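Local coordinates for protein methyltransferase 1 (Methanosarcina barkeri, PDB 2I2X) that transfers the methyl group of methanol to the cob(I)amide cofactor carried by its partner corrinoid protein, a step of methanogenesis from methanol, at residues A223-M227 against A243-R247; H240-V244 against D364-M369. One frame throughout, in Å; residues are numbered along the deposited sequence.

Contact 1 of 2, residues A223-M227 against A243-R247; sequences ANTAM and AVIAR
Ala223 lays its methyl group over one face of the Arg247 guanidinium, with CB 3.5 Å from NH1, while the rim of the same group is met by Asn224 OD1 and, near the plane, by Met227 SD. Both terminal nitrogens of Arg247 converge end-on on that one oxygen: NH2 stands 2.9 Å from Asn224 OD1 and lies in the carbonyl plane, whereas NH1 sits above that plane. The amide is turned 57° from the guanidinium, yet OD1 remains in the guanidinium plane, so the two N-H groups share it with moderately bent bonds. Arg247 gets there by leaving its helix with CG anti to the backbone N (chi1 -175°) and bending at chi2 and chi3.

These are neighbouring antiparallel helices, 220-230 and 240-259, of a TIM-barrel protein, their local axes 169° apart and only 8.6 Å from each other. Alanine suits such close approach: Ala226 CB and Ala246 CB touch at 4.0 Å, and the methyl of Ala243 lies against the Ala226 carbonyl. A water between the helices donates to the carbonyl oxygens of both Ala223 and Ala243, 2.7 Å from Ala243 O, and so bridges the two backbones.

Asn224 ND2 donates to the carbonyl of Cys269, a zinc ligand, and the nearest atom of the Asn224 side chain is about 4 Å from the bound zinc. Glu272 forms a salt bridge with Arg247 NH1; its carboxylate probably offsets the buried charge, while Asn224 OD1 helps hold the group in place. Thr225, on the same helix as Asn224, touches the corrinoid.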
loop_
_atom_site.group_PDB
_atom_site.type_symbol
_atom_site.label_atom_id
_atom_site.label_comp_id
_atom_site.label_asym_id
_atom_site.label_seq_id
_atom_site.Cartn_x
_atom_site.Cartn_y
_atom_site.Cartn_z
ATOM N N ALA A 223 -15.709 -19.741 -2.869
ATOM C CA ALA A 223 -14.314 -19.999 -2.513
ATOM C C ALA A 223 -13.557 -18.854 -1.717
ATOM O O ALA A 223 -12.916 -19.169 -0.693
ATOM C CB ALA A 223 -13.513 -20.480 -3.722
ATOM N N ASN A 224 -13.656 -17.573 -2.117
ATOM C CA ASN A 224 -12.947 -16.554 -1.323
ATOM C C ASN A 224 -13.552 -16.374 0.068
ATOM O O ASN A 224 -12.806 -16.176 1.037
ATOM C CB ASN A 224 -12.668 -15.198 -2.047
ATOM C CG ASN A 224 -11.689 -15.342 -3.263
ATOM O OD1 ASN A 224 -10.848 -16.289 -3.334
ATOM N ND2 ASN A 224 -11.814 -14.401 -4.237
ATOM N N THR A 225 -14.886 -16.474 0.172
ATOM C CA THR A 225 -15.550 -16.435 1.472
ATOM C C THR A 225 -14.991 -17.543 2.374
ATOM O O THR A 225 -14.651 -17.302 3.544
ATOM C CB THR A 225 -17.107 -16.505 1.408
ATOM O OG1 THR A 225 -17.646 -15.407 0.645
ATOM C CG2 THR A 225 -17.706 -16.438 2.847
ATOM N N ALA A 226 -14.845 -18.737 1.824
ATOM C CA ALA A 226 -14.267 -19.809 2.619
ATOM C C ALA A 226 -12.844 -19.442 3.072
ATOM O O ALA A 226 -12.471 -19.683 4.218
ATOM C CB ALA A 226 -14.291 -21.110 1.854
ATOM N N MET A 227 -12.054 -18.839 2.187
ATOM C CA MET A 227 -10.673 -18.488 2.502
ATOM C C MET A 227 -10.593 -17.385 3.553
ATOM O O MET A 227 -9.732 -17.414 4.429
ATOM C CB MET A 227 -9.933 -18.046 1.231
ATOM C CG MET A 227 -8.503 -17.541 1.481
ATOM S SD MET A 227 -7.578 -17.214 -0.029
ATOM C CE MET A 227 -8.150 -15.566 -0.393
ATOM N N ALA A 243 -11.045 -25.126 3.394
ATOM C CA ALA A 243 -10.932 -24.009 2.472
ATOM C C ALA A 243 -10.350 -24.445 1.106
ATOM O O ALA A 243 -10.843 -24.057 0.048
ATOM C CB ALA A 243 -10.072 -22.901 3.105
ATOM N N VAL A 244 -9.297 -25.246 1.137
ATOM C CA VAL A 244 -8.685 -25.690 -0.097
ATOM C C VAL A 244 -9.637 -26.598 -0.903
ATOM O O VAL A 244 -9.675 -26.514 -2.138
ATOM C CB VAL A 244 -7.277 -26.338 0.132
ATOM C CG1 VAL A 244 -7.356 -27.638 0.937
ATOM C CG2 VAL A 244 -6.591 -26.570 -1.169
ATOM N N ILE A 245 -10.426 -27.438 -0.210
ATOM C CA ILE A 245 -11.422 -28.250 -0.900
ATOM C C ILE A 245 -12.401 -27.337 -1.632
ATOM O O ILE A 245 -12.625 -27.502 -2.844
ATOM C CB ILE A 245 -12.138 -29.203 0.043
ATOM C CG1 ILE A 245 -11.156 -30.252 0.576
ATOM C CG2 ILE A 245 -13.284 -29.927 -0.682
ATOM C CD1 ILE A 245 -11.709 -31.049 1.717
ATOM N N ALA A 246 -12.960 -26.356 -0.921
ATOM C CA ALA A 246 -13.834 -25.362 -1.564
ATOM C C ALA A 246 -13.155 -24.775 -2.799
ATOM O O ALA A 246 -13.802 -24.630 -3.829
ATOM C CB ALA A 246 -14.272 -24.259 -0.593
ATOM N N ARG A 247 -11.851 -24.507 -2.716
ATOM C CA ARG A 247 -11.108 -23.988 -3.867
ATOM C C ARG A 247 -11.045 -24.934 -5.053
ATOM O O ARG A 247 -11.214 -24.513 -6.206
ATOM C CB ARG A 247 -9.685 -23.592 -3.488
ATOM C CG ARG A 247 -8.932 -22.949 -4.634
ATOM C CD ARG A 247 -9.432 -21.544 -4.926
ATOM N NE ARG A 247 -9.188 -20.642 -3.791
ATOM C CZ ARG A 247 -9.709 -19.421 -3.666
ATOM N NH1 ARG A 247 -10.492 -18.932 -4.628
ATOM N NH2 ARG A 247 -9.443 -18.696 -2.576
HETATM O O HOH W 1 -11.061 -21.474 -0.764
#

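Contact 2 of 2, residues H240-V244 against D364-M369; sequences HTIAV and DPQAYM
His240 ND1 donates to Asp364 OD2 in a nearly straight bond (2.5 Å between ND1 and OD2, 173° at the hydrogen), which enters on the syn side of the carboxylate. The oxygen lies in the ring plane, though ring and carboxylate are turned 57° against each other. Over one face of the imidazole comes the amide nitrogen of Gln366, NE2, offset toward the rim. Gln366 suits this place because its extended chain carries the amide to the 240-244 helix, where OE1 lies 3.4 Å from Ala243 CB and NE2 turns to Asp364.

Asp364 is the N-cap of the short helix 365-368. Its OD1 accepts the capping bond from Gln366 N, 3.0 Å away, and a second bond from Gln366 NE2, the two donors coming from opposite faces of the carboxylate. Pro365, which has no N-H to give, fits the first turn; its CG meets His240 CB and Thr241 CG2, each at 4.0 Å.

Farther along, Val244 lies against Pro365, Gln366 and Met369. With CG2 anti to the backbone N, the valine pushes this methyl between Pro365 O and Met369 CB, 3.4 Å from each, and the bent methionine chain returns its CE to Val244.

Outside this shell, His240 NE2 donates to the carbonyl of Gly230, so both ring nitrogens are bonded and the imidazole's rotation is fixed. Arg15 of a neighbouring Methyltransferase 1 subunit forms a salt bridge with Asp364 OD2, bringing the subunit interface to this pair. Thr241 OG1 bonds to Glu418 O, on helix 416-430.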
loop_
_atom_site.group_PDB
_atom_site.type_symbol
_atom_site.label_atom_id
_atom_site.label_comp_id
_atom_site.label_asym_id
_atom_site.label_seq_id
_atom_site.Cartn_x
_atom_site.Cartn_y
_atom_site.Cartn_z
ATOM N N HIS A 240 -8.212 -24.970 7.339
ATOM C CA HIS A 240 -7.651 -24.629 6.069
ATOM C C HIS A 240 -7.774 -25.776 5.087
ATOM O O HIS A 240 -7.925 -25.551 3.867
ATOM C CB HIS A 240 -6.233 -24.104 6.263
ATOM C CG HIS A 240 -6.195 -22.733 6.884
ATOM N ND1 HIS A 240 -5.086 -21.910 6.824
ATOM C CD2 HIS A 240 -7.139 -22.036 7.562
ATOM C CE1 HIS A 240 -5.348 -20.771 7.446
ATOM N NE2 HIS A 240 -6.583 -20.827 7.910
ATOM N N THR A 241 -7.793 -26.998 5.613
ATOM C CA THR A 241 -7.998 -28.170 4.784
ATOM C C THR A 241 -9.412 -28.234 4.194
ATOM O O THR A 241 -9.616 -28.975 3.251
ATOM C CB THR A 241 -7.680 -29.472 5.509
ATOM O OG1 THR A 241 -8.234 -29.439 6.825
ATOM C CG2 THR A 241 -6.173 -29.691 5.609
ATOM N N ILE A 242 -10.371 -27.456 4.715
ATOM C CA ILE A 242 -11.702 -27.368 4.098
ATOM C C ILE A 242 -11.786 -26.191 3.101
ATOM O O ILE A 242 -12.501 -26.251 2.075
ATOM C CB ILE A 242 -12.859 -27.319 5.169
ATOM C CG1 ILE A 242 -12.964 -28.657 5.923
ATOM C CG2 ILE A 242 -14.199 -27.029 4.512
ATOM C CD1 ILE A 242 -13.709 -28.554 7.252
ATOM N N ALA A 243 -11.045 -25.126 3.394
ATOM C CA ALA A 243 -10.932 -24.009 2.472
ATOM C C ALA A 243 -10.350 -24.445 1.106
ATOM O O ALA A 243 -10.843 -24.057 0.048
ATOM C CB ALA A 243 -10.072 -22.901 3.105
ATOM N N VAL A 244 -9.297 -25.246 1.137
ATOM C CA VAL A 244 -8.685 -25.690 -0.097
ATOM C C VAL A 244 -9.637 -26.598 -0.903
ATOM O O VAL A 244 -9.675 -26.514 -2.138
ATOM C CB VAL A 244 -7.277 -26.338 0.132
ATOM C CG1 VAL A 244 -7.356 -27.638 0.937
ATOM C CG2 VAL A 244 -6.591 -26.570 -1.169
ATOM N N ASP A 364 0.762 -23.420 3.575
ATOM C CA ASP A 364 -0.632 -23.760 3.904
ATOM C C ASP A 364 -1.176 -24.739 2.864
ATOM O O ASP A 364 -0.739 -24.712 1.714
ATOM C CB ASP A 364 -1.487 -22.504 3.851
ATOM C CG ASP A 364 -2.791 -22.634 4.617
ATOM O OD1 ASP A 364 -3.821 -22.889 3.957
ATOM O OD2 ASP A 364 -2.798 -22.489 5.872
ATOM N N PRO A 365 -2.137 -25.612 3.250
ATOM C CA PRO A 365 -2.690 -26.472 2.204
ATOM C C PRO A 365 -3.368 -25.697 1.081
ATOM O O PRO A 365 -3.399 -26.174 -0.059
ATOM C CB PRO A 365 -3.689 -27.367 2.969
ATOM C CG PRO A 365 -3.963 -26.666 4.220
ATOM C CD PRO A 365 -2.722 -25.930 4.576
ATOM N N GLN A 366 -3.892 -24.517 1.386
ATOM C CA GLN A 366 -4.504 -23.665 0.346
ATOM C C GLN A 366 -3.489 -23.271 -0.727
ATOM O O GLN A 366 -3.843 -23.058 -1.886
ATOM C CB GLN A 366 -5.123 -22.410 0.952
ATOM C CG GLN A 366 -6.290 -22.711 1.867
ATOM C CD GLN A 366 -6.893 -21.461 2.476
ATOM O OE1 GLN A 366 -7.742 -20.806 1.862
ATOM N NE2 GLN A 366 -6.493 -21.147 3.705
ATOM N N ALA A 367 -2.219 -23.201 -0.345
ATOM C CA ALA A 367 -1.195 -22.793 -1.272
ATOM C C ALA A 367 -0.650 -24.033 -1.983
ATOM O O ALA A 367 -0.515 -24.048 -3.234
ATOM C CB ALA A 367 -0.116 -22.047 -0.543
ATOM N N TYR A 368 -0.365 -25.071 -1.192
ATOM C CA TYR A 368 0.119 -26.332 -1.719
ATOM C C TYR A 368 -0.634 -26.822 -2.969
ATOM O O TYR A 368 -0.013 -27.185 -3.973
ATOM C CB TYR A 368 0.077 -27.418 -0.628
ATOM C CG TYR A 368 0.853 -28.648 -1.025
ATOM C CD1 TYR A 368 2.225 -28.738 -0.756
ATOM C CD2 TYR A 368 0.235 -29.704 -1.702
ATOM C CE1 TYR A 368 2.971 -29.827 -1.150
ATOM C CE2 TYR A 368 0.988 -30.835 -2.093
ATOM C CZ TYR A 368 2.354 -30.873 -1.815
ATOM O OH TYR A 368 3.108 -31.948 -2.175
ATOM N N MET A 369 -1.964 -26.851 -2.897
ATOM C CA MET A 369 -2.801 -27.305 -4.006
ATOM C C MET A 369 -2.706 -26.368 -5.202
ATOM O O MET A 369 -2.809 -26.792 -6.346
ATOM C CB MET A 369 -4.258 -27.423 -3.547
ATOM C CG MET A 369 -5.228 -28.061 -4.572
ATOM S SD MET A 369 -5.979 -26.874 -5.739
ATOM C CE MET A 369 -7.335 -26.266 -4.763
#

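From the N terminus, the chain first passes through helix 220-230, whose residues 223-227 begin contact 1. A connection of 15 residues then leads into helix 240-259, where 243-247 closes this short loop between consecutive helices. Contact 2 starts on the same helix at 240-244, three residues before the second half of contact 1, so the segments share Ala243 and Val244, and the two loops cross; the second closes only after 119 further residues, at 364-369. Helix 240-259 thus packs against both helix 220-230, beside the zinc and corrinoid sites, and the segment 364-369, far off in sequence. The contacts also meet directly: Met227 CG is 3.4 Å from Gln366 OE1, and Arg247 packs on Met369.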